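Local coordinates for glutaredoxin, CPYC type (PDB 7NCV), which probably catalyses the glutathione-dependent reduction of disulfides as a dithiol glutaredoxin of the CPYC type, at residues Y29-F40 against D86-L97. Numbering follows the deposited sequence.
Sequences YCVKAKNALNQF and DDTAAAASNGTL. With ACT (acetate ion), chain B.
Asp86 OD1 forms a salt bridge with Lys32 NZ, 2.7 Å away. With CG anti to the backbone N (chi1 -172°) and a bend at chi3, the amine arrives nearly along the C-O axis of OD1. The same OD1 lies in plane at the Tyr29 ring edge, 3.4 Å from Tyr29 CE1. A water bridges Asp86 OD2 and Tyr29 OH. An acetate ion, probably from the crystallisation liquor, accepts a hydrogen bond from Asp86 N and lays its methyl over one ring face. With an alanine at Lys32, the Asp86 carboxylate would probably lose its charged mate. Thr88 CG2 lies 3.9 Å from Ala36 CB, while its OG1 hydrogen-bonds to Gly84 O. Ala89 CB packs on Lys32 CG at 3.7 Å. Ala36 is a knob among Thr88, Ala89, Ala92 and Leu97. Ala92 CB meets the Phe40 ring edge, 4.2 Å from Phe40 CE2. Leu97, early in the next helix, puts CD1 4.0 Å from Leu37 CD2. The axes of 29-40 and 86-94 come within 7.9 Å, consistent with the small alanines, and run 26° apart. Helix 28-41 begins within the CPYC motif, which includes Tyr29. This near-parallel pair on one side of the sheet is typical of the thioredoxin fold.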
ATOM      1  N   TYR A  29       2.752   3.025 -11.756  1.00 18.31           N
ATOM      2  CA  TYR A  29       1.601   2.417 -11.109  1.00 17.70           C
ATOM      3  C   TYR A  29       1.498   2.859  -9.646  1.00 19.16           C
ATOM      4  O   TYR A  29       0.381   2.967  -9.115  1.00 18.18           O
ATOM      5  CB  TYR A  29       1.647   0.873 -11.231  1.00 20.67           C
ATOM      6  CG  TYR A  29       1.263   0.416 -12.628  1.00 23.48           C
ATOM      7  CD1 TYR A  29      -0.078   0.312 -12.983  1.00 22.67           C
ATOM      8  CD2 TYR A  29       2.211   0.108 -13.556  1.00 27.11           C
ATOM      9  CE1 TYR A  29      -0.479  -0.102 -14.282  1.00 27.40           C
ATOM     10  CE2 TYR A  29       1.821  -0.268 -14.867  1.00 27.59           C
ATOM     11  CZ  TYR A  29       0.483  -0.376 -15.179  1.00 33.86           C
ATOM     12  OH  TYR A  29       0.081  -0.784 -16.434  1.00 33.41           O
ATOM     13  N   CYS A  30       2.628   3.162  -9.012  1.00 18.24           N
ATOM     14  CA  CYS A  30       2.593   3.722  -7.651  1.00 17.31           C
ATOM     15  C   CYS A  30       1.927   5.089  -7.686  1.00 18.49           C
ATOM     16  O   CYS A  30       1.098   5.421  -6.827  1.00 17.07           O
ATOM     17  CB  CYS A  30       4.006   3.825  -7.100  1.00 18.84           C
ATOM     18  SG  CYS A  30       4.803   2.219  -6.775  1.00 21.08           S
ATOM     19  N   VAL A  31       2.235   5.891  -8.721  1.00 17.24           N
ATOM     20  CA  VAL A  31       1.602   7.190  -8.849  1.00 18.54           C
ATOM     21  C   VAL A  31       0.104   7.021  -9.057  1.00 18.77           C
ATOM     22  O   VAL A  31      -0.690   7.780  -8.511  1.00 18.27           O
ATOM     23  CB  VAL A  31       2.254   8.010  -9.990  1.00 18.68           C
ATOM     24  CG1 VAL A  31       1.502   9.355 -10.179  1.00 20.62           C
ATOM     25  CG2 VAL A  31       3.715   8.232  -9.683  1.00 18.33           C
ATOM     26  N   LYS A  32      -0.316   6.039  -9.865  1.00 17.41           N
ATOM     27  CA  LYS A  32      -1.746   5.825 -10.067  1.00 19.58           C
ATOM     28  C   LYS A  32      -2.428   5.554  -8.738  1.00 18.87           C
ATOM     29  O   LYS A  32      -3.502   6.109  -8.468  1.00 19.15           O
ATOM     30  CB  LYS A  32      -1.924   4.642 -11.016  1.00 22.15           C
ATOM     31  CG  LYS A  32      -3.346   4.412 -11.488  1.00 25.04           C
ATOM     32  CD  LYS A  32      -3.406   3.310 -12.568  1.00 27.55           C
ATOM     33  CE  LYS A  32      -2.704   3.660 -13.824  1.00 42.07           C
ATOM     34  NZ  LYS A  32      -3.171   2.689 -14.883  1.00 38.96           N
ATOM     35  N   ALA A  33      -1.799   4.743  -7.877  1.00 16.35           N
ATOM     36  CA  ALA A  33      -2.400   4.469  -6.575  1.00 16.95           C
ATOM     37  C   ALA A  33      -2.415   5.699  -5.692  1.00 17.50           C
ATOM     38  O   ALA A  33      -3.424   5.966  -5.032  1.00 17.38           O
ATOM     39  CB  ALA A  33      -1.611   3.363  -5.901  1.00 18.03           C
ATOM     40  N   LYS A  34      -1.307   6.446  -5.681  1.00 16.73           N
ATOM     41  CA  LYS A  34      -1.223   7.631  -4.831  1.00 17.01           C
ATOM     42  C   LYS A  34      -2.243   8.657  -5.273  1.00 16.21           C
ATOM     43  O   LYS A  34      -2.946   9.257  -4.454  1.00 17.59           O
ATOM     44  CB  LYS A  34       0.181   8.208  -4.914  1.00 18.89           C
ATOM     45  CG  LYS A  34       1.192   7.353  -4.191  1.00 19.70           C
ATOM     46  CD  LYS A  34       2.589   7.839  -4.711  1.00 22.33           C
ATOM     47  CE  LYS A  34       3.668   7.113  -3.913  1.00 24.64           C
ATOM     48  NZ  LYS A  34       4.987   7.647  -4.451  1.00 24.60           N
ATOM     49  N   ASN A  35      -2.372   8.863  -6.599  1.00 16.28           N
ATOM     50  CA  ASN A  35      -3.303   9.871  -7.093  1.00 16.80           C
ATOM     51  C   ASN A  35      -4.730   9.481  -6.734  1.00 18.07           C
ATOM     52  O   ASN A  35      -5.559  10.356  -6.420  1.00 20.16           O
ATOM     53  CB  ASN A  35      -3.158  10.024  -8.597  1.00 18.11           C
ATOM     54  CG  ASN A  35      -1.956  10.872  -8.973  1.00 23.33           C
ATOM     55  OD1 ASN A  35      -1.333  11.524  -8.138  1.00 30.12           O
ATOM     56  ND2 ASN A  35      -1.631  10.855 -10.298  1.00 30.36           N
ATOM     57  N   ALA A  36      -5.036   8.170  -6.774  1.00 16.98           N
ATOM     58  CA  ALA A  36      -6.369   7.699  -6.408  1.00 17.17           C
ATOM     59  C   ALA A  36      -6.682   8.006  -4.943  1.00 16.96           C
ATOM     60  O   ALA A  36      -7.748   8.575  -4.622  1.00 18.09           O
ATOM     61  CB  ALA A  36      -6.497   6.214  -6.715  1.00 18.72           C
ATOM     62  N   LEU A  37      -5.766   7.639  -4.059  1.00 16.05           N
ATOM     63  CA  LEU A  37      -5.934   7.952  -2.642  1.00 16.06           C
ATOM     64  C   LEU A  37      -6.015   9.459  -2.429  1.00 16.37           C
ATOM     65  O   LEU A  37      -6.776   9.920  -1.553  1.00 17.79           O
ATOM     66  CB  LEU A  37      -4.750   7.334  -1.903  1.00 15.14           C
ATOM     67  CG  LEU A  37      -4.882   5.817  -1.784  1.00 15.70           C
ATOM     68  CD1 LEU A  37      -3.505   5.246  -1.387  1.00 19.45           C
ATOM     69  CD2 LEU A  37      -5.999   5.305  -0.829  1.00 17.77           C
ATOM     70  N   ASN A  38      -5.209  10.231  -3.161  1.00 15.96           N
ATOM     71  CA  ASN A  38      -5.169  11.696  -2.978  1.00 17.32           C
ATOM     72  C   ASN A  38      -6.491  12.361  -3.353  1.00 18.92           C
ATOM     73  O   ASN A  38      -6.719  13.528  -2.978  1.00 21.34           O
ATOM     74  CB  ASN A  38      -4.037  12.308  -3.795  1.00 19.57           C
ATOM     75  CG  ASN A  38      -2.684  11.935  -3.253  1.00 19.09           C
ATOM     76  OD1 ASN A  38      -2.535  11.412  -2.146  1.00 19.91           O
ATOM     77  ND2 ASN A  38      -1.672  12.246  -4.038  1.00 23.12           N
ATOM     78  N   GLN A  39      -7.378  11.667  -4.097  1.00 17.47           N
ATOM     79  CA  GLN A  39      -8.705  12.225  -4.332  1.00 19.55           C
ATOM     80  C   GLN A  39      -9.504  12.366  -3.041  1.00 20.47           C
ATOM     81  O   GLN A  39     -10.452  13.188  -2.993  1.00 24.06           O
ATOM     82  CB  GLN A  39      -9.501  11.348  -5.303  1.00 21.81           C
ATOM     83  CG  GLN A  39      -8.837  11.160  -6.643  1.00 28.40           C
ATOM     84  CD  GLN A  39      -9.700  10.266  -7.565  1.00 62.45           C
ATOM     85  OE1 GLN A  39      -9.192   9.587  -8.468  1.00 41.53           O
ATOM     86  NE2 GLN A  39     -11.010  10.265  -7.324  1.00 31.92           N
ATOM     87  N   PHE A  40      -9.147  11.591  -2.008  1.00 19.11           N
ATOM     88  CA  PHE A  40      -9.902  11.541  -0.765  1.00 19.45           C
ATOM     89  C   PHE A  40      -9.113  11.947   0.459  1.00 19.36           C
ATOM     90  O   PHE A  40      -9.700  12.586   1.333  1.00 21.37           O
ATOM     91  CB  PHE A  40     -10.445  10.136  -0.543  1.00 18.56           C
ATOM     92  CG  PHE A  40     -11.291   9.665  -1.718  1.00 19.39           C
ATOM     93  CD1 PHE A  40     -12.594  10.116  -1.858  1.00 24.78           C
ATOM     94  CD2 PHE A  40     -10.731   8.843  -2.695  1.00 19.35           C
ATOM     95  CE1 PHE A  40     -13.371   9.699  -2.994  1.00 24.67           C
ATOM     96  CE2 PHE A  40     -11.501   8.456  -3.801  1.00 21.08           C
ATOM     97  CZ  PHE A  40     -12.795   8.892  -3.932  1.00 22.85           C
ATOM     98  N   ASP A  86      -3.632  -0.270 -10.598  1.00 21.56           N
ATOM     99  CA  ASP A  86      -4.901  -0.366 -11.314  1.00 21.40           C
ATOM    100  C   ASP A  86      -6.048  -0.673 -10.371  1.00 24.10           C
ATOM    101  O   ASP A  86      -7.145  -0.119 -10.527  1.00 21.40           O
ATOM    102  CB  ASP A  86      -4.818  -1.434 -12.401  1.00 20.90           C
ATOM    103  CG  ASP A  86      -4.136  -0.918 -13.644  1.00 25.94           C
ATOM    104  OD1 ASP A  86      -3.842   0.304 -13.733  1.00 28.79           O
ATOM    105  OD2 ASP A  86      -3.916  -1.729 -14.596  1.00 29.32           O
ATOM    106  N   ASP A  87      -5.830  -1.567  -9.381  1.00 19.53           N
ATOM    107  CA  ASP A  87      -6.916  -1.898  -8.466  1.00 18.85           C
ATOM    108  C   ASP A  87      -7.353  -0.651  -7.696  1.00 19.73           C
ATOM    109  O   ASP A  87      -8.550  -0.458  -7.429  1.00 20.15           O
ATOM    110  CB  ASP A  87      -6.466  -2.957  -7.470  1.00 22.34           C
ATOM    111  CG  ASP A  87      -6.116  -4.258  -8.113  1.00 26.06           C
ATOM    112  OD1 ASP A  87      -6.826  -4.691  -9.096  1.00 27.15           O
ATOM    113  OD2 ASP A  87      -5.175  -4.937  -7.614  1.00 25.87           O
ATOM    114  N   THR A  88      -6.384   0.123  -7.200  1.00 17.70           N
ATOM    115  CA  THR A  88      -6.733   1.272  -6.378  1.00 18.45           C
ATOM    116  C   THR A  88      -7.440   2.330  -7.203  1.00 18.54           C
ATOM    117  O   THR A  88      -8.446   2.921  -6.742  1.00 18.23           O
ATOM    118  CB  THR A  88      -5.458   1.827  -5.711  1.00 17.92           C
ATOM    119  OG1 THR A  88      -4.863   0.763  -4.945  1.00 18.58           O
ATOM    120  CG2 THR A  88      -5.797   2.969  -4.731  1.00 17.93           C
ATOM    121  N   ALA A  89      -6.970   2.567  -8.437  1.00 18.16           N
ATOM    122  CA  ALA A  89      -7.670   3.508  -9.315  1.00 18.33           C
ATOM    123  C   ALA A  89      -9.075   3.024  -9.651  1.00 19.35           C
ATOM    124  O   ALA A  89     -10.015   3.834  -9.698  1.00 20.50           O
ATOM    125  CB  ALA A  89      -6.846   3.716 -10.601  1.00 20.04           C
ATOM    126  N   ALA A  90      -9.244   1.713  -9.893  1.00 19.33           N
ATOM    127  CA  ALA A  90     -10.594   1.204 -10.173  1.00 20.93           C
ATOM    128  C   ALA A  90     -11.502   1.438  -8.971  1.00 22.30           C
ATOM    129  O   ALA A  90     -12.671   1.855  -9.121  1.00 22.50           O
ATOM    130  CB  ALA A  90     -10.499  -0.273 -10.506  1.00 22.36           C
ATOM    131  N   ALA A  91     -10.983   1.201  -7.766  1.00 18.75           N
ATOM    132  CA  ALA A  91     -11.822   1.432  -6.603  1.00 18.14           C
ATOM    133  C   ALA A  91     -12.130   2.929  -6.419  1.00 18.41           C
ATOM    134  O   ALA A  91     -13.245   3.271  -5.966  1.00 20.41           O
ATOM    135  CB  ALA A  91     -11.107   0.894  -5.359  1.00 19.92           C
ATOM    136  N   ALA A  92     -11.196   3.821  -6.784  1.00 17.48           N
ATOM    137  CA  ALA A  92     -11.534   5.246  -6.751  1.00 16.50           C
ATOM    138  C   ALA A  92     -12.693   5.547  -7.695  1.00 19.94           C
ATOM    139  O   ALA A  92     -13.646   6.266  -7.310  1.00 22.58           O
ATOM    140  CB  ALA A  92     -10.337   6.101  -7.128  1.00 19.58           C
ATOM    141  N   SER A  93     -12.635   4.987  -8.925  1.00 19.77           N
ATOM    142  CA  SER A  93     -13.617   5.276  -9.964  1.00 20.94           C
ATOM    143  C   SER A  93     -14.996   4.700  -9.654  1.00 22.67           C
ATOM    144  O   SER A  93     -16.008   5.208 -10.171  1.00 22.44           O
ATOM    145  CB  SER A  93     -13.126   4.681 -11.302  1.00 20.62           C
ATOM    146  OG  SER A  93     -11.959   5.419 -11.699  1.00 30.58           O
ATOM    147  N   ASN A  94     -15.066   3.554  -8.957  1.00 19.76           N
ATOM    148  CA  ASN A  94     -16.330   2.852  -8.795  1.00 19.58           C
ATOM    149  C   ASN A  94     -16.992   3.098  -7.446  1.00 19.80           C
ATOM    150  O   ASN A  94     -18.074   2.531  -7.222  1.00 20.88           O
ATOM    151  CB  ASN A  94     -16.193   1.339  -9.068  1.00 21.28           C
ATOM    152  CG  ASN A  94     -15.338   0.603  -8.049  1.00 20.86           C
ATOM    153  OD1 ASN A  94     -15.203   1.025  -6.919  1.00 21.50           O
ATOM    154  ND2 ASN A  94     -14.880  -0.585  -8.436  1.00 24.01           N
ATOM    155  N   GLY A  95     -16.435   4.002  -6.608  1.00 20.76           N
ATOM    156  CA  GLY A  95     -17.111   4.378  -5.380  1.00 21.07           C
ATOM    157  C   GLY A  95     -16.664   3.578  -4.191  1.00 22.63           C
ATOM    158  O   GLY A  95     -16.969   3.962  -3.038  1.00 22.19           O
ATOM    159  N   THR A  96     -15.937   2.483  -4.400  1.00 19.31           N
ATOM    160  CA  THR A  96     -15.589   1.662  -3.242  1.00 18.64           C
ATOM    161  C   THR A  96     -14.384   2.173  -2.470  1.00 19.58           C
ATOM    162  O   THR A  96     -14.314   1.845  -1.274  1.00 20.18           O
ATOM    163  CB  THR A  96     -15.364   0.197  -3.639  1.00 21.67           C
ATOM    164  OG1 THR A  96     -14.279   0.099  -4.576  1.00 21.67           O
ATOM    165  CG2 THR A  96     -16.646  -0.426  -4.171  1.00 20.41           C
ATOM    166  N   LEU A  97     -13.472   2.948  -3.090  1.00 17.92           N
ATOM    167  CA  LEU A  97     -12.319   3.449  -2.338  1.00 17.16           C
ATOM    168  C   LEU A  97     -12.796   4.376  -1.256  1.00 18.46           C
ATOM    169  O   LEU A  97     -12.380   4.241  -0.097  1.00 19.06           O
ATOM    170  CB  LEU A  97     -11.337   4.159  -3.251  1.00 17.43           C
ATOM    171  CG  LEU A  97     -10.076   4.638  -2.515  1.00 18.07           C
ATOM    172  CD1 LEU A  97      -9.420   3.406  -1.846  1.00 21.56           C
ATOM    173  CD2 LEU A  97      -9.131   5.228  -3.528  1.00 19.13           C
TER
HETATM  174  C   ACT B 201      -0.393  -2.452 -10.745  1.00 23.62           C
HETATM  175  O   ACT B 201       0.018  -2.075  -9.631  1.00 23.35           O
HETATM  176  OXT ACT B 201      -1.562  -2.288 -11.194  1.00 23.70           O
HETATM  177  CH3 ACT B 201       0.619  -3.206 -11.693  1.00 23.81           C
HETATM  178  O   HOH W   1      -2.567  -1.040 -16.908  1.00 42.18           O
HETATM  179  O   HOH W   2     -13.431   8.943  -8.682  1.00 39.29           O